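Local coordinates for protein Sam-dependent methyltransferases (Streptomyces davawensis, PDB 4D7K) that catalyses the S-adenosylmethionine-dependent double methylation of 8-amino-8-demethyl-D-riboflavin to the antibiotic roseoflavin, acting as a homodimer, at residues R64-A75 with D82-G90. Numbering follows the deposited sequence.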
ATOM      1  N   ARG A  64      -4.851 -20.053   8.360  1.00 30.68           N
ATOM      2  CA  ARG A  64      -5.158 -19.473   9.661  1.00 35.23           C
ATOM      3  C   ARG A  64      -4.350 -18.207   9.917  1.00 44.05           C
ATOM      4  O   ARG A  64      -4.874 -17.221  10.444  1.00 39.36           O
ATOM      5  CB  ARG A  64      -4.898 -20.482  10.781  1.00 36.79           C
ATOM      6  CG  ARG A  64      -5.221 -19.937  12.170  1.00 41.12           C
ATOM      7  CD  ARG A  64      -4.929 -20.940  13.268  1.00 37.52           C
ATOM      8  NE  ARG A  64      -5.718 -22.159  13.126  1.00 42.21           N
ATOM      9  CZ  ARG A  64      -5.230 -23.303  12.664  1.00 46.97           C
ATOM     10  NH1 ARG A  64      -3.956 -23.380  12.305  1.00 47.74           N
ATOM     11  NH2 ARG A  64      -6.013 -24.368  12.557  1.00 46.91           N
ATOM     12  N   ARG A  65      -3.074 -18.239   9.540  1.00 39.98           N
ATOM     13  CA  ARG A  65      -2.210 -17.073   9.681  1.00 40.85           C
ATOM     14  C   ARG A  65      -2.668 -15.929   8.771  1.00 33.67           C
ATOM     15  O   ARG A  65      -2.642 -14.764   9.166  1.00 40.06           O
ATOM     16  CB  ARG A  65      -0.759 -17.452   9.386  1.00 39.65           C
ATOM     17  CG  ARG A  65      -0.202 -18.483  10.356  1.00 32.84           C
ATOM     18  CD  ARG A  65       1.131 -19.025   9.881  1.00 40.39           C
ATOM     19  NE  ARG A  65       2.139 -17.975   9.773  1.00 37.44           N
ATOM     20  CZ  ARG A  65       3.334 -18.150   9.219  1.00 39.75           C
ATOM     21  NH1 ARG A  65       3.664 -19.333   8.717  1.00 38.97           N
ATOM     22  NH2 ARG A  65       4.195 -17.143   9.160  1.00 38.43           N
ATOM     23  N   LEU A  66      -3.101 -16.269   7.563  1.00 25.53           N
ATOM     24  CA  LEU A  66      -3.674 -15.283   6.652  1.00 30.10           C
ATOM     25  C   LEU A  66      -4.992 -14.719   7.198  1.00 37.57           C
ATOM     26  O   LEU A  66      -5.228 -13.510   7.157  1.00 38.49           O
ATOM     27  CB  LEU A  66      -3.905 -15.905   5.268  1.00 29.47           C
ATOM     28  CG  LEU A  66      -4.686 -15.034   4.283  1.00 31.63           C
ATOM     29  CD1 LEU A  66      -3.882 -13.801   3.926  1.00 39.76           C
ATOM     30  CD2 LEU A  66      -5.061 -15.803   3.027  1.00 35.48           C
ATOM     31  N   LEU A  67      -5.851 -15.603   7.702  1.00 36.11           N
ATOM     32  CA  LEU A  67      -7.146 -15.197   8.248  1.00 36.03           C
ATOM     33  C   LEU A  67      -6.972 -14.355   9.505  1.00 28.17           C
ATOM     34  O   LEU A  67      -7.698 -13.388   9.724  1.00 26.73           O
ATOM     35  CB  LEU A  67      -8.015 -16.422   8.563  1.00 33.41           C
ATOM     36  CG  LEU A  67      -8.540 -17.253   7.392  1.00 37.87           C
ATOM     37  CD1 LEU A  67      -9.156 -18.552   7.900  1.00 40.31           C
ATOM     38  CD2 LEU A  67      -9.555 -16.449   6.614  1.00 35.69           C
ATOM     39  N   ARG A  68      -6.015 -14.737  10.338  1.00 28.89           N
ATOM     40  CA  ARG A  68      -5.718 -13.976  11.544  1.00 28.19           C
ATOM     41  C   ARG A  68      -5.197 -12.573  11.197  1.00 32.91           C
ATOM     42  O   ARG A  68      -5.485 -11.605  11.903  1.00 35.87           O
ATOM     43  CB  ARG A  68      -4.715 -14.747  12.396  1.00 29.91           C
ATOM     44  CG  ARG A  68      -4.315 -14.092  13.685  1.00 43.57           C
ATOM     45  CD  ARG A  68      -3.282 -14.948  14.381  1.00 52.30           C
ATOM     46  NE  ARG A  68      -3.806 -16.266  14.730  1.00 59.57           N
ATOM     47  CZ  ARG A  68      -3.089 -17.384  14.695  1.00 64.68           C
ATOM     48  NH1 ARG A  68      -1.820 -17.347  14.309  1.00 65.38           N
ATOM     49  NH2 ARG A  68      -3.640 -18.539  15.037  1.00 63.79           N
ATOM     50  N   ALA A  69      -4.455 -12.463  10.094  1.00 35.47           N
ATOM     51  CA  ALA A  69      -3.941 -11.167   9.645  1.00 36.09           C
ATOM     52  C   ALA A  69      -5.085 -10.279   9.174  1.00 32.11           C
ATOM     53  O   ALA A  69      -5.125  -9.086   9.472  1.00 36.37           O
ATOM     54  CB  ALA A  69      -2.900 -11.348   8.531  1.00 24.82           C
ATOM     55  N   ALA A  70      -6.021 -10.869   8.439  1.00 36.97           N
ATOM     56  CA  ALA A  70      -7.218 -10.152   8.012  1.00 33.77           C
ATOM     57  C   ALA A  70      -8.047  -9.683   9.216  1.00 43.24           C
ATOM     58  O   ALA A  70      -8.706  -8.643   9.166  1.00 41.28           O
ATOM     59  CB  ALA A  70      -8.051 -11.028   7.101  1.00 24.18           C
ATOM     60  N   ALA A  71      -8.010 -10.454  10.298  1.00 38.97           N
ATOM     61  CA  ALA A  71      -8.668 -10.054  11.537  1.00 37.48           C
ATOM     62  C   ALA A  71      -7.965  -8.836  12.150  1.00 40.26           C
ATOM     63  O   ALA A  71      -8.617  -7.871  12.562  1.00 31.13           O
ATOM     64  CB  ALA A  71      -8.698 -11.217  12.524  1.00 32.13           C
ATOM     65  N   GLY A  72      -6.636  -8.881  12.200  1.00 38.63           N
ATOM     66  CA  GLY A  72      -5.847  -7.765  12.695  1.00 38.51           C
ATOM     67  C   GLY A  72      -6.127  -6.471  11.953  1.00 39.85           C
ATOM     68  O   GLY A  72      -6.111  -5.387  12.538  1.00 42.43           O
ATOM     69  N   ALA A  73      -6.400  -6.590  10.658  1.00 38.24           N
ATOM     70  CA  ALA A  73      -6.686  -5.432   9.820  1.00 33.53           C
ATOM     71  C   ALA A  73      -8.162  -5.048   9.854  1.00 37.67           C
ATOM     72  O   ALA A  73      -8.586  -4.169   9.106  1.00 42.41           O
ATOM     73  CB  ALA A  73      -6.249  -5.704   8.395  1.00 36.05           C
ATOM     74  N   ASP A  74      -8.934  -5.721  10.709  1.00 39.06           N
ATOM     75  CA  ASP A  74     -10.362  -5.442  10.917  1.00 41.37           C
ATOM     76  C   ASP A  74     -11.245  -5.748   9.708  1.00 41.37           C
ATOM     77  O   ASP A  74     -12.267  -5.091   9.507  1.00 41.93           O
ATOM     78  CB  ASP A  74     -10.580  -3.982  11.330  1.00 57.06           C
ATOM     79  CG  ASP A  74     -10.239  -3.726  12.786  1.00 76.94           C
ATOM     80  OD1 ASP A  74     -11.122  -3.938  13.644  1.00 76.07           O
ATOM     81  OD2 ASP A  74      -9.095  -3.303  13.068  1.00 85.92           O
ATOM     82  N   ALA A  75     -10.861  -6.743   8.913  1.00 36.00           N
ATOM     83  CA  ALA A  75     -11.698  -7.194   7.806  1.00 32.08           C
ATOM     84  C   ALA A  75     -12.554  -8.392   8.231  1.00 28.45           C
ATOM     85  O   ALA A  75     -13.704  -8.525   7.816  1.00 32.52           O
ATOM     86  CB  ALA A  75     -10.843  -7.542   6.606  1.00 20.52           C
ATOM     87  N   ASP A  82     -11.629 -21.819  16.810  1.00 50.81           N
ATOM     88  CA  ASP A  82     -10.823 -21.654  15.598  1.00 44.69           C
ATOM     89  C   ASP A  82     -11.669 -21.258  14.383  1.00 42.18           C
ATOM     90  O   ASP A  82     -11.606 -21.897  13.336  1.00 49.25           O
ATOM     91  CB  ASP A  82     -10.045 -22.946  15.316  1.00 48.11           C
ATOM     92  CG  ASP A  82      -8.928 -22.754  14.303  1.00 52.40           C
ATOM     93  OD1 ASP A  82      -8.557 -21.592  14.035  1.00 56.14           O
ATOM     94  OD2 ASP A  82      -8.418 -23.773  13.783  1.00 44.58           O
ATOM     95  N   SER A  83     -12.462 -20.201  14.534  1.00 44.28           N
ATOM     96  CA  SER A  83     -13.386 -19.788  13.484  1.00 40.23           C
ATOM     97  C   SER A  83     -13.216 -18.321  13.114  1.00 37.06           C
ATOM     98  O   SER A  83     -12.568 -17.560  13.828  1.00 33.88           O
ATOM     99  CB  SER A  83     -14.834 -20.045  13.914  1.00 34.68           C
ATOM    100  OG  SER A  83     -15.079 -21.428  14.100  1.00 37.96           O
ATOM    101  N   PHE A  84     -13.803 -17.934  11.983  1.00 31.39           N
ATOM    102  CA  PHE A  84     -13.775 -16.547  11.553  1.00 29.56           C
ATOM    103  C   PHE A  84     -15.122 -16.145  10.987  1.00 30.22           C
ATOM    104  O   PHE A  84     -15.861 -16.979  10.473  1.00 32.19           O
ATOM    105  CB  PHE A  84     -12.666 -16.324  10.520  1.00 30.00           C
ATOM    106  CG  PHE A  84     -11.288 -16.591  11.055  1.00 27.90           C
ATOM    107  CD1 PHE A  84     -10.750 -17.868  11.020  1.00 25.59           C
ATOM    108  CD2 PHE A  84     -10.543 -15.570  11.616  1.00 25.38           C
ATOM    109  CE1 PHE A  84      -9.492 -18.120  11.532  1.00 33.72           C
ATOM    110  CE2 PHE A  84      -9.277 -15.813  12.125  1.00 28.81           C
ATOM    111  CZ  PHE A  84      -8.750 -17.090  12.083  1.00 30.16           C
ATOM    112  N   GLU A  85     -15.451 -14.865  11.105  1.00 38.35           N
ATOM    113  CA  GLU A  85     -16.664 -14.340  10.499  1.00 34.61           C
ATOM    114  C   GLU A  85     -16.404 -12.935   9.979  1.00 30.96           C
ATOM    115  O   GLU A  85     -15.328 -12.382  10.186  1.00 37.95           O
ATOM    116  CB  GLU A  85     -17.829 -14.353  11.493  1.00 36.28           C
ATOM    117  CG  GLU A  85     -17.720 -13.377  12.650  1.00 39.02           C
ATOM    118  CD  GLU A  85     -18.923 -13.465  13.579  1.00 49.19           C
ATOM    119  OE1 GLU A  85     -19.615 -14.505  13.536  1.00 44.58           O
ATOM    120  OE2 GLU A  85     -19.183 -12.507  14.342  1.00 47.91           O
ATOM    121  N   LEU A  86     -17.393 -12.365   9.301  1.00 33.98           N
ATOM    122  CA  LEU A  86     -17.239 -11.071   8.648  1.00 35.68           C
ATOM    123  C   LEU A  86     -17.285  -9.882   9.601  1.00 32.88           C
ATOM    124  O   LEU A  86     -18.234  -9.729  10.364  1.00 38.09           O
ATOM    125  CB  LEU A  86     -18.327 -10.894   7.587  1.00 30.43           C
ATOM    126  CG  LEU A  86     -18.155 -11.667   6.280  1.00 39.05           C
ATOM    127  CD1 LEU A  86     -19.387 -11.495   5.410  1.00 32.96           C
ATOM    128  CD2 LEU A  86     -16.902 -11.200   5.543  1.00 34.17           C
ATOM    129  N   ALA A  87     -16.261  -9.037   9.538  1.00 31.62           N
ATOM    130  CA  ALA A  87     -16.332  -7.697  10.117  1.00 31.87           C
ATOM    131  C   ALA A  87     -16.909  -6.773   9.038  1.00 37.77           C
ATOM    132  O   ALA A  87     -16.955  -7.162   7.871  1.00 43.38           O
ATOM    133  CB  ALA A  87     -14.946  -7.228  10.580  1.00 29.98           C
ATOM    134  N   PRO A  88     -17.363  -5.561   9.411  1.00 37.07           N
ATOM    135  CA  PRO A  88     -17.953  -4.654   8.411  1.00 42.60           C
ATOM    136  C   PRO A  88     -17.116  -4.422   7.142  1.00 41.95           C
ATOM    137  O   PRO A  88     -17.682  -4.384   6.051  1.00 42.99           O
ATOM    138  CB  PRO A  88     -18.107  -3.345   9.190  1.00 37.22           C
ATOM    139  CG  PRO A  88     -18.354  -3.794  10.597  1.00 37.45           C
ATOM    140  CD  PRO A  88     -17.497  -5.024  10.781  1.00 35.60           C
ATOM    141  N   MET A  89     -15.801  -4.273   7.273  1.00 31.63           N
ATOM    142  CA  MET A  89     -14.964  -3.980   6.114  1.00 31.64           C
ATOM    143  C   MET A  89     -14.879  -5.180   5.163  1.00 35.83           C
ATOM    144  O   MET A  89     -14.874  -5.016   3.940  1.00 35.04           O
ATOM    145  CB  MET A  89     -13.563  -3.553   6.570  1.00 34.46           C
ATOM    146  CG  MET A  89     -12.769  -2.793   5.524  1.00 39.90           C
ATOM    147  SD  MET A  89     -11.210  -2.115   6.147  1.00 45.08           S
ATOM    148  CE  MET A  89     -10.247  -3.614   6.314  1.00 43.82           C
ATOM    149  N   GLY A  90     -14.820  -6.385   5.721  1.00 33.90           N
ATOM    150  CA  GLY A  90     -14.807  -7.593   4.912  1.00 33.02           C
ATOM    151  C   GLY A  90     -16.113  -7.804   4.164  1.00 36.33           C
ATOM    152  O   GLY A  90     -16.136  -8.372   3.066  1.00 34.59           O
TER
HETATM  153  O   HOH W   1     -14.521  -3.566   9.725  1.00 26.93           O
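Leu67 CB sits over one face of the Phe84 ring, 3.6 Å from the centroid and only 10° off the ring normal, a CH-pi contact, while Leu67 CD1 lies near CD1 and CE1 of the same ring. Leu52 and Leu76 also pack on Leu67.

Toward the start of strand 83-86, Arg64 grips Asp82 side-on in a salt bridge. Arg64 NE reaches Asp82 OD1 at 3.0 Å and Arg64 NH2 reaches Asp82 OD2 at 2.8 Å, both carboxylate oxygens being met on their syn sides; the guanidinium and carboxylate planes are 30° apart, so the pairing is slightly twisted. The Arg64 chain is extended to CD and then bends at chi3, presenting its NE edge to the acid. Thr49 OG1 also bonds Asp82 OD1, giving this oxygen a second partner that helps fix the carboxylate. On the same helix, Arg65 NE forms a salt bridge with Asp299 OD2 of the second subunit.

Beyond the helix, Ala87 N donates to Ala75 O at 3.1 Å, from above the carbonyl plane. One water bridges Asp74 O and Met89 N, and Met89 CE reaches Ala75 CB at 4.0 Å. What turns the chain here is a Schellman motif with Asp74, of positive phi, at C-prime: Ala75 N bonds Ala70 O, and Asp74 N bonds Ala71 O.

The axes of helix 64-72 and strand 83-86 run 41° apart. Helix 60-72 thus packs against the beta hairpin 76-79/83-86, consistent with the winged-helix-like dimerisation domain of O-methyltransferases, the hairpin forming the wing.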